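Local coordinates for protein probable threonyl-tRNA synthetase 1 (Aeropyrum pernix, PDB 3A32) that probably attaches threonine to tRNA(Thr) in two steps, by way of Thr-AMP, as a zinc-binding class II aminoacyl-tRNA synthetase that lacks a cis-editing domain, at residues R66-V71 and F182-L187; P397-F402 and L413-F418. All coordinates share one frame; numbering follows the deposited sequence.

Contact 1: residues R66-V71 and F182-L187; sequences RGYYVV and FEEMKL
In the catalytic region of this class II synthetase, the turn that leads from helix 48-65 into the short strand 69-70 meets helix 174-191 through one carboxylate, that of Glu184, which reaches out to Tyr68 and Arg66. The helix before the turn closes with a Schellman motif, Gly67 taking up the positive phi (100°), and Arg66 and Tyr68, on either side of it in sequence, meet the same acid. The Tyr68 hydroxyl donates to OE1 of Glu184; at 2.4 Å from Tyr68 OH to Glu184 OE1 the modelled separation is very short, and its exact value is doubtful. The carboxylate arrives at the edge of the phenol ring, its plane turned 62° from that of the ring. A water bridges Tyr68 OH and Glu184 OE2, but its modelled approach to OE2 is too short to trust. The remaining grip is looser: Arg66 NE to Glu184 OE2 is a weak, long salt bridge of 3.5 Å, with the oxygen near the guanidinium plane but the two flat groups almost perpendicular. Beyond CG the Glu184 chain runs extended (chi2 163°), which carries its carboxylate across to the tyrosine, whereas Arg66 is bent at chi2 and chi3 and folds back to bring NE alongside Glu184 CG. The end of the guanidinium rests on Leu187, Arg66 NH1 lying 3.6 Å from Leu187 CD1. Arg311 NH1 bonds to Tyr68 OH and makes a long, weak ion pair with Glu184 OE1. Around the contact, Phe62 of helix 48-65 packs on Glu184 and Leu187, while the Tyr68 ring takes a cation-pi contact from Lys135 and an edge-to-face one from His63. Further along, Tyr69 and Val71 bond through their backbones to strand 134-143, and Tyr53 of the second subunit packs against Val70.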
ATOM      1  N   ARG A  66      -0.096  11.916 -12.943  1.00  6.20           N
ATOM      2  CA  ARG A  66       0.622  13.146 -13.090  1.00  6.12           C
ATOM      3  C   ARG A  66       2.062  12.938 -13.610  1.00  6.33           C
ATOM      4  O   ARG A  66       2.796  13.891 -13.711  1.00  6.75           O
ATOM      5  CB  ARG A  66       0.685  13.864 -11.708  1.00  5.67           C
ATOM      6  CG  ARG A  66      -0.689  14.236 -11.057  1.00  6.24           C
ATOM      7  CD  ARG A  66      -1.466  15.331 -11.799  1.00  5.79           C
ATOM      8  NE  ARG A  66      -0.617  16.512 -11.874  1.00 12.23           N
ATOM      9  CZ  ARG A  66      -0.996  17.755 -12.223  1.00 13.65           C
ATOM     10  NH1 ARG A  66      -2.262  18.027 -12.540  1.00 11.17           N
ATOM     11  NH2 ARG A  66      -0.081  18.735 -12.229  1.00 12.77           N
ATOM     12  N   GLY A  67       2.462  11.710 -13.910  1.00  5.97           N
ATOM     13  CA  GLY A  67       3.736  11.465 -14.555  1.00  5.82           C
ATOM     14  C   GLY A  67       4.880  11.010 -13.662  1.00  6.42           C
ATOM     15  O   GLY A  67       6.051  11.018 -14.108  1.00  8.28           O
ATOM     16  N   TYR A  68       4.578  10.639 -12.419  1.00  5.69           N
ATOM     17  CA  TYR A  68       5.593  10.129 -11.510  1.00  5.22           C
ATOM     18  C   TYR A  68       5.611   8.642 -11.640  1.00  5.24           C
ATOM     19  O   TYR A  68       4.594   8.007 -11.749  1.00  4.42           O
ATOM     20  CB  TYR A  68       5.283  10.435 -10.028  1.00  5.00           C
ATOM     21  CG  TYR A  68       5.306  11.899  -9.613  1.00  5.58           C
ATOM     22  CD1 TYR A  68       6.360  12.429  -8.846  1.00  2.00           C
ATOM     23  CD2 TYR A  68       4.218  12.755  -9.949  1.00  7.18           C
ATOM     24  CE1 TYR A  68       6.355  13.763  -8.468  1.00  5.24           C
ATOM     25  CE2 TYR A  68       4.203  14.097  -9.579  1.00  3.04           C
ATOM     26  CZ  TYR A  68       5.259  14.596  -8.843  1.00  5.00           C
ATOM     27  OH  TYR A  68       5.190  15.919  -8.471  1.00  3.21           O
ATOM     28  N   TYR A  69       6.794   8.080 -11.577  1.00  6.40           N
ATOM     29  CA  TYR A  69       6.922   6.663 -11.411  1.00  6.82           C
ATOM     30  C   TYR A  69       6.716   6.353  -9.947  1.00  6.21           C
ATOM     31  O   TYR A  69       7.344   6.973  -9.098  1.00  6.35           O
ATOM     32  CB  TYR A  69       8.304   6.277 -11.779  1.00  6.63           C
ATOM     33  CG  TYR A  69       8.708   6.642 -13.164  1.00  7.96           C
ATOM     34  CD1 TYR A  69       8.050   6.098 -14.276  1.00  9.29           C
ATOM     35  CD2 TYR A  69       9.831   7.474 -13.388  1.00 10.09           C
ATOM     36  CE1 TYR A  69       8.457   6.427 -15.570  1.00 10.87           C
ATOM     37  CE2 TYR A  69      10.242   7.787 -14.667  1.00  9.88           C
ATOM     38  CZ  TYR A  69       9.561   7.258 -15.742  1.00  9.40           C
ATOM     39  OH  TYR A  69       9.978   7.555 -16.998  1.00 12.73           O
ATOM     40  N   VAL A  70       5.839   5.396  -9.647  1.00  5.77           N
ATOM     41  CA  VAL A  70       5.680   4.985  -8.259  1.00  4.73           C
ATOM     42  C   VAL A  70       6.610   3.872  -7.889  1.00  5.25           C
ATOM     43  O   VAL A  70       6.829   2.943  -8.684  1.00  5.40           O
ATOM     44  CB  VAL A  70       4.215   4.708  -7.859  1.00  5.16           C
ATOM     45  CG1 VAL A  70       3.357   5.990  -8.235  1.00  4.57           C
ATOM     46  CG2 VAL A  70       3.692   3.447  -8.475  1.00  3.17           C
ATOM     47  N   VAL A  71       7.204   3.995  -6.708  1.00  4.08           N
ATOM     48  CA  VAL A  71       8.173   3.052  -6.267  1.00  4.40           C
ATOM     49  C   VAL A  71       7.992   2.733  -4.790  1.00  5.65           C
ATOM     50  O   VAL A  71       7.244   3.400  -4.047  1.00  6.64           O
ATOM     51  CB  VAL A  71       9.642   3.497  -6.583  1.00  3.78           C
ATOM     52  CG1 VAL A  71       9.804   3.777  -8.091  1.00  2.55           C
ATOM     53  CG2 VAL A  71      10.064   4.683  -5.724  1.00  2.00           C
ATOM     54  N   PHE A 182       2.902  22.764  -6.927  1.00  7.92           N
ATOM     55  CA  PHE A 182       1.877  23.538  -6.266  1.00  8.56           C
ATOM     56  C   PHE A 182       0.489  23.071  -6.703  1.00  9.08           C
ATOM     57  O   PHE A 182      -0.402  22.924  -5.863  1.00 10.02           O
ATOM     58  CB  PHE A 182       1.994  25.066  -6.496  1.00  8.46           C
ATOM     59  CG  PHE A 182       0.772  25.820  -6.015  1.00  7.85           C
ATOM     60  CD1 PHE A 182       0.645  26.193  -4.682  1.00 10.12           C
ATOM     61  CD2 PHE A 182      -0.262  26.113  -6.877  1.00 10.60           C
ATOM     62  CE1 PHE A 182      -0.507  26.874  -4.220  1.00 10.19           C
ATOM     63  CE2 PHE A 182      -1.417  26.781  -6.419  1.00 11.40           C
ATOM     64  CZ  PHE A 182      -1.522  27.154  -5.084  1.00 10.11           C
ATOM     65  N   GLU A 183       0.296  22.854  -8.012  1.00  9.23           N
ATOM     66  CA  GLU A 183      -1.038  22.478  -8.533  1.00  9.75           C
ATOM     67  C   GLU A 183      -1.446  21.085  -8.011  1.00  8.39           C
ATOM     68  O   GLU A 183      -2.596  20.846  -7.724  1.00  7.96           O
ATOM     69  CB  GLU A 183      -1.092  22.523 -10.070  1.00  9.03           C
ATOM     70  CG  GLU A 183      -1.040  23.919 -10.676  1.00 14.53           C
ATOM     71  CD  GLU A 183      -2.362  24.731 -10.573  1.00 19.57           C
ATOM     72  OE1 GLU A 183      -2.932  24.863  -9.482  1.00 22.46           O
ATOM     73  OE2 GLU A 183      -2.839  25.247 -11.607  1.00 23.52           O
ATOM     74  N   GLU A 184      -0.476  20.194  -7.864  1.00  7.73           N
ATOM     75  CA  GLU A 184      -0.720  18.896  -7.253  1.00  7.87           C
ATOM     76  C   GLU A 184      -1.188  19.007  -5.796  1.00  7.95           C
ATOM     77  O   GLU A 184      -2.138  18.362  -5.398  1.00  7.63           O
ATOM     78  CB  GLU A 184       0.563  18.052  -7.372  1.00  8.99           C
ATOM     79  CG  GLU A 184       0.802  17.627  -8.803  1.00  7.75           C
ATOM     80  CD  GLU A 184       2.182  17.170  -9.094  1.00  9.53           C
ATOM     81  OE1 GLU A 184       3.022  17.003  -8.185  1.00 12.80           O
ATOM     82  OE2 GLU A 184       2.429  16.948 -10.284  1.00  9.39           O
ATOM     83  N   MET A 185      -0.517  19.849  -5.013  1.00  8.18           N
ATOM     84  CA  MET A 185      -0.848  20.064  -3.607  1.00  8.38           C
ATOM     85  C   MET A 185      -2.297  20.553  -3.459  1.00  8.00           C
ATOM     86  O   MET A 185      -3.063  20.041  -2.624  1.00  7.15           O
ATOM     87  CB  MET A 185       0.169  21.047  -2.985  1.00  7.99           C
ATOM     88  CG  MET A 185      -0.102  21.413  -1.498  1.00 10.80           C
ATOM     89  SD  MET A 185      -1.451  22.622  -1.346  1.00 15.91           S
ATOM     90  CE  MET A 185      -1.012  23.941  -2.508  1.00 11.52           C
ATOM     91  N   LYS A 186      -2.667  21.527  -4.291  1.00  7.32           N
ATOM     92  CA  LYS A 186      -4.013  22.076  -4.290  1.00  7.43           C
ATOM     93  C   LYS A 186      -5.122  21.043  -4.624  1.00  8.37           C
ATOM     94  O   LYS A 186      -6.167  20.985  -3.941  1.00  7.81           O
ATOM     95  CB  LYS A 186      -4.040  23.255  -5.250  1.00  7.83           C
ATOM     96  CG  LYS A 186      -5.401  23.900  -5.451  1.00  6.86           C
ATOM     97  CD  LYS A 186      -5.184  25.239  -6.033  1.00  8.77           C
ATOM     98  CE  LYS A 186      -6.438  26.121  -5.993  1.00 11.82           C
ATOM     99  NZ  LYS A 186      -7.640  25.503  -6.679  1.00 12.53           N
ATOM    100  N   LEU A 187      -4.906  20.260  -5.693  1.00  8.75           N
ATOM    101  CA  LEU A 187      -5.793  19.137  -6.061  1.00  8.67           C
ATOM    102  C   LEU A 187      -6.001  18.109  -4.920  1.00  8.93           C
ATOM    103  O   LEU A 187      -7.148  17.692  -4.677  1.00  9.54           O
ATOM    104  CB  LEU A 187      -5.258  18.411  -7.315  1.00  8.27           C
ATOM    105  CG  LEU A 187      -5.273  19.109  -8.689  1.00  8.78           C
ATOM    106  CD1 LEU A 187      -4.394  18.351  -9.697  1.00  5.76           C
ATOM    107  CD2 LEU A 187      -6.691  19.259  -9.209  1.00  7.24           C
TER
HETATM  108  O   HOH W   1       4.595  17.128 -11.320  1.00 16.57           O

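Contact 2: residues P397-F402 and L413-F418; sequences PAVNVF and LDVRVF
Val399, Val415 and Val417 meet on one face of an antiparallel strand pair. CG1 of Val399, anti to its own nitrogen (chi1 -179°), turns diagonally to meet CG1 of Val415 at 3.5 Å, the chains crossing obliquely, while CG2 stands beside CG2 of its partner Val417 at 4.0 Å. Val401 CG1 lies more loosely against Val415 CG2 and Leu413 CD1. Leu442 and Leu449 of helix 435-457 pack over this face. The strands belong to the mixed sheet of the anticodon-binding domain, and run 168° apart; Asn400 and Arg416 form a hydrogen-bonded pair, Arg416 N to Asn400 O at 2.9 Å. On the other face the Phe402 ring meets the extended Arg416 chain at about a right angle, Arg416 CG in plane at its edge, Phe402 CE2 over the guanidinium face and 3.7 Å from Arg416 CD. Within its strand the Arg416 guanidinium clasps Asp414 side-on, NE to OD1 at 2.8 Å and NH2 to OD2 at 2.7 Å. An alanine in place of Arg416 would strip the Phe402 ring of the chain lying against it and would probably leave the Asp414 carboxylate without its main charged mate, free to turn. Ile344 of strand 341-347 touches Phe402 too.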
ATOM      1  N   PRO A 397     -19.761   8.680  11.784  1.00  7.56           N
ATOM      2  CA  PRO A 397     -19.826   7.987  10.494  1.00  6.40           C
ATOM      3  C   PRO A 397     -19.973   9.009   9.393  1.00  6.27           C
ATOM      4  O   PRO A 397     -20.560  10.054   9.625  1.00  7.54           O
ATOM      5  CB  PRO A 397     -21.107   7.137  10.615  1.00  6.30           C
ATOM      6  CG  PRO A 397     -21.318   6.978  12.122  1.00  5.30           C
ATOM      7  CD  PRO A 397     -20.924   8.352  12.631  1.00  6.85           C
ATOM      8  N   ALA A 398     -19.439   8.748   8.209  1.00  5.90           N
ATOM      9  CA  ALA A 398     -19.595   9.697   7.097  1.00  6.36           C
ATOM     10  C   ALA A 398     -21.083   9.941   6.786  1.00  6.65           C
ATOM     11  O   ALA A 398     -21.504  11.079   6.655  1.00  7.89           O
ATOM     12  CB  ALA A 398     -18.817   9.217   5.821  1.00  4.52           C
ATOM     13  N   VAL A 399     -21.885   8.879   6.710  1.00  7.27           N
ATOM     14  CA  VAL A 399     -23.316   8.992   6.358  1.00  6.50           C
ATOM     15  C   VAL A 399     -24.126   8.195   7.378  1.00  7.51           C
ATOM     16  O   VAL A 399     -23.780   7.055   7.610  1.00  8.71           O
ATOM     17  CB  VAL A 399     -23.579   8.451   4.902  1.00  6.85           C
ATOM     18  CG1 VAL A 399     -25.070   8.579   4.492  1.00  4.08           C
ATOM     19  CG2 VAL A 399     -22.686   9.199   3.819  1.00  4.86           C
ATOM     20  N   ASN A 400     -25.157   8.790   8.003  1.00  7.63           N
ATOM     21  CA  ASN A 400     -26.145   8.061   8.843  1.00  8.61           C
ATOM     22  C   ASN A 400     -27.401   7.730   8.058  1.00  8.40           C
ATOM     23  O   ASN A 400     -27.957   8.620   7.425  1.00  8.99           O
ATOM     24  CB  ASN A 400     -26.544   8.806  10.165  1.00  6.58           C
ATOM     25  CG  ASN A 400     -25.353   9.054  11.093  1.00  8.05           C
ATOM     26  OD1 ASN A 400     -24.329   8.338  11.040  1.00  5.16           O
ATOM     27  ND2 ASN A 400     -25.467  10.104  11.941  1.00  6.54           N
ATOM     28  N   VAL A 401     -27.822   6.466   8.082  1.00  8.62           N
ATOM     29  CA  VAL A 401     -29.069   6.036   7.393  1.00  8.66           C
ATOM     30  C   VAL A 401     -30.038   5.583   8.474  1.00  8.43           C
ATOM     31  O   VAL A 401     -29.761   4.638   9.197  1.00  8.14           O
ATOM     32  CB  VAL A 401     -28.820   4.909   6.324  1.00  9.00           C
ATOM     33  CG1 VAL A 401     -30.131   4.478   5.627  1.00  6.72           C
ATOM     34  CG2 VAL A 401     -27.763   5.375   5.271  1.00  9.26           C
ATOM     35  N   PHE A 402     -31.114   6.326   8.648  1.00  8.40           N
ATOM     36  CA  PHE A 402     -32.077   6.037   9.710  1.00  9.22           C
ATOM     37  C   PHE A 402     -33.216   5.239   9.153  1.00  9.77           C
ATOM     38  O   PHE A 402     -33.868   5.666   8.189  1.00 11.01           O
ATOM     39  CB  PHE A 402     -32.611   7.318  10.369  1.00  7.96           C
ATOM     40  CG  PHE A 402     -31.574   8.024  11.233  1.00  9.35           C
ATOM     41  CD1 PHE A 402     -31.314   7.591  12.532  1.00  8.45           C
ATOM     42  CD2 PHE A 402     -30.851   9.108  10.728  1.00  7.38           C
ATOM     43  CE1 PHE A 402     -30.360   8.227  13.324  1.00 11.86           C
ATOM     44  CE2 PHE A 402     -29.890   9.748  11.509  1.00 10.06           C
ATOM     45  CZ  PHE A 402     -29.643   9.327  12.816  1.00  7.89           C
ATOM     46  N   LEU A 413     -35.904   6.815   2.638  1.00  9.57           N
ATOM     47  CA  LEU A 413     -34.902   6.721   3.708  1.00 10.32           C
ATOM     48  C   LEU A 413     -34.569   8.112   4.221  1.00  9.18           C
ATOM     49  O   LEU A 413     -34.639   9.052   3.467  1.00  9.64           O
ATOM     50  CB  LEU A 413     -33.632   6.054   3.201  1.00 11.10           C
ATOM     51  CG  LEU A 413     -33.774   4.608   2.702  1.00 14.67           C
ATOM     52  CD1 LEU A 413     -32.510   4.219   1.966  1.00 16.83           C
ATOM     53  CD2 LEU A 413     -34.106   3.612   3.855  1.00 10.88           C
ATOM     54  N   ASP A 414     -34.222   8.226   5.485  1.00  8.21           N
ATOM     55  CA  ASP A 414     -33.730   9.473   6.083  1.00  9.12           C
ATOM     56  C   ASP A 414     -32.196   9.359   6.179  1.00 10.00           C
ATOM     57  O   ASP A 414     -31.656   8.613   7.022  1.00  9.38           O
ATOM     58  CB  ASP A 414     -34.367   9.676   7.458  1.00  8.02           C
ATOM     59  CG  ASP A 414     -33.771  10.817   8.240  1.00 11.25           C
ATOM     60  OD1 ASP A 414     -32.794  11.437   7.822  1.00  9.63           O
ATOM     61  OD2 ASP A 414     -34.302  11.115   9.332  1.00 15.37           O
ATOM     62  N   VAL A 415     -31.511  10.088   5.291  1.00  9.18           N
ATOM     63  CA  VAL A 415     -30.096   9.898   5.059  1.00  9.35           C
ATOM     64  C   VAL A 415     -29.382  11.217   5.307  1.00 10.21           C
ATOM     65  O   VAL A 415     -29.710  12.226   4.683  1.00 11.63           O
ATOM     66  CB  VAL A 415     -29.817   9.406   3.614  1.00  8.87           C
ATOM     67  CG1 VAL A 415     -28.328   9.308   3.318  1.00  7.83           C
ATOM     68  CG2 VAL A 415     -30.456   8.086   3.376  1.00  7.14           C
ATOM     69  N   ARG A 416     -28.405  11.189   6.210  1.00  9.86           N
ATOM     70  CA  ARG A 416     -27.738  12.370   6.720  1.00  9.36           C
ATOM     71  C   ARG A 416     -26.238  12.290   6.473  1.00  9.23           C
ATOM     72  O   ARG A 416     -25.485  11.584   7.150  1.00  9.39           O
ATOM     73  CB  ARG A 416     -28.057  12.564   8.212  1.00  8.59           C
ATOM     74  CG  ARG A 416     -29.533  12.290   8.462  1.00  9.65           C
ATOM     75  CD  ARG A 416     -30.024  12.981   9.656  1.00 13.15           C
ATOM     76  NE  ARG A 416     -31.463  12.834   9.802  1.00 14.15           N
ATOM     77  CZ  ARG A 416     -32.141  13.301  10.842  1.00 13.30           C
ATOM     78  NH1 ARG A 416     -31.507  13.943  11.829  1.00 11.43           N
ATOM     79  NH2 ARG A 416     -33.454  13.156  10.875  1.00 11.11           N
ATOM     80  N   VAL A 417     -25.830  13.038   5.470  1.00  9.72           N
ATOM     81  CA  VAL A 417     -24.447  13.183   5.059  1.00  9.98           C
ATOM     82  C   VAL A 417     -23.839  14.316   5.902  1.00  9.98           C
ATOM     83  O   VAL A 417     -24.511  15.268   6.273  1.00 11.82           O
ATOM     84  CB  VAL A 417     -24.436  13.467   3.516  1.00 11.05           C
ATOM     85  CG1 VAL A 417     -23.019  13.751   3.007  1.00 12.28           C
ATOM     86  CG2 VAL A 417     -25.053  12.273   2.722  1.00  8.17           C
ATOM     87  N   PHE A 418     -22.596  14.206   6.292  1.00 10.04           N
ATOM     88  CA  PHE A 418     -22.017  15.250   7.106  1.00  9.89           C
ATOM     89  C   PHE A 418     -21.323  16.199   6.157  1.00 11.74           C
ATOM     90  O   PHE A 418     -20.478  15.787   5.350  1.00 12.75           O
ATOM     91  CB  PHE A 418     -21.020  14.709   8.140  1.00  8.34           C
ATOM     92  CG  PHE A 418     -20.533  15.770   9.036  1.00  8.79           C
ATOM     93  CD1 PHE A 418     -21.285  16.132  10.206  1.00  6.06           C
ATOM     94  CD2 PHE A 418     -19.392  16.526   8.673  1.00  6.01           C
ATOM     95  CE1 PHE A 418     -20.877  17.212  11.031  1.00  5.81           C
ATOM     96  CE2 PHE A 418     -18.972  17.622   9.478  1.00  6.80           C
ATOM     97  CZ  PHE A 418     -19.697  17.957  10.675  1.00  4.92           C
TER

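The two contacts sit in different parts of one subunit, contact 1 in the catalytic region and contact 2 in the anticodon-binding domain. They do not touch: their centres are 33 Å apart and their nearest atoms about 17 Å. Both segments of contact 1 precede those of contact 2 in sequence. Only contact 1 is near the metal site; the Tyr68 side chain is about 11 Å from the zinc ion and about 8 Å from the side chain of its ligand His166. Contact 2 is remote from the zinc site, though a sulfate, probably from the crystallisation liquor, is about 5 Å from the side chain of Asp414.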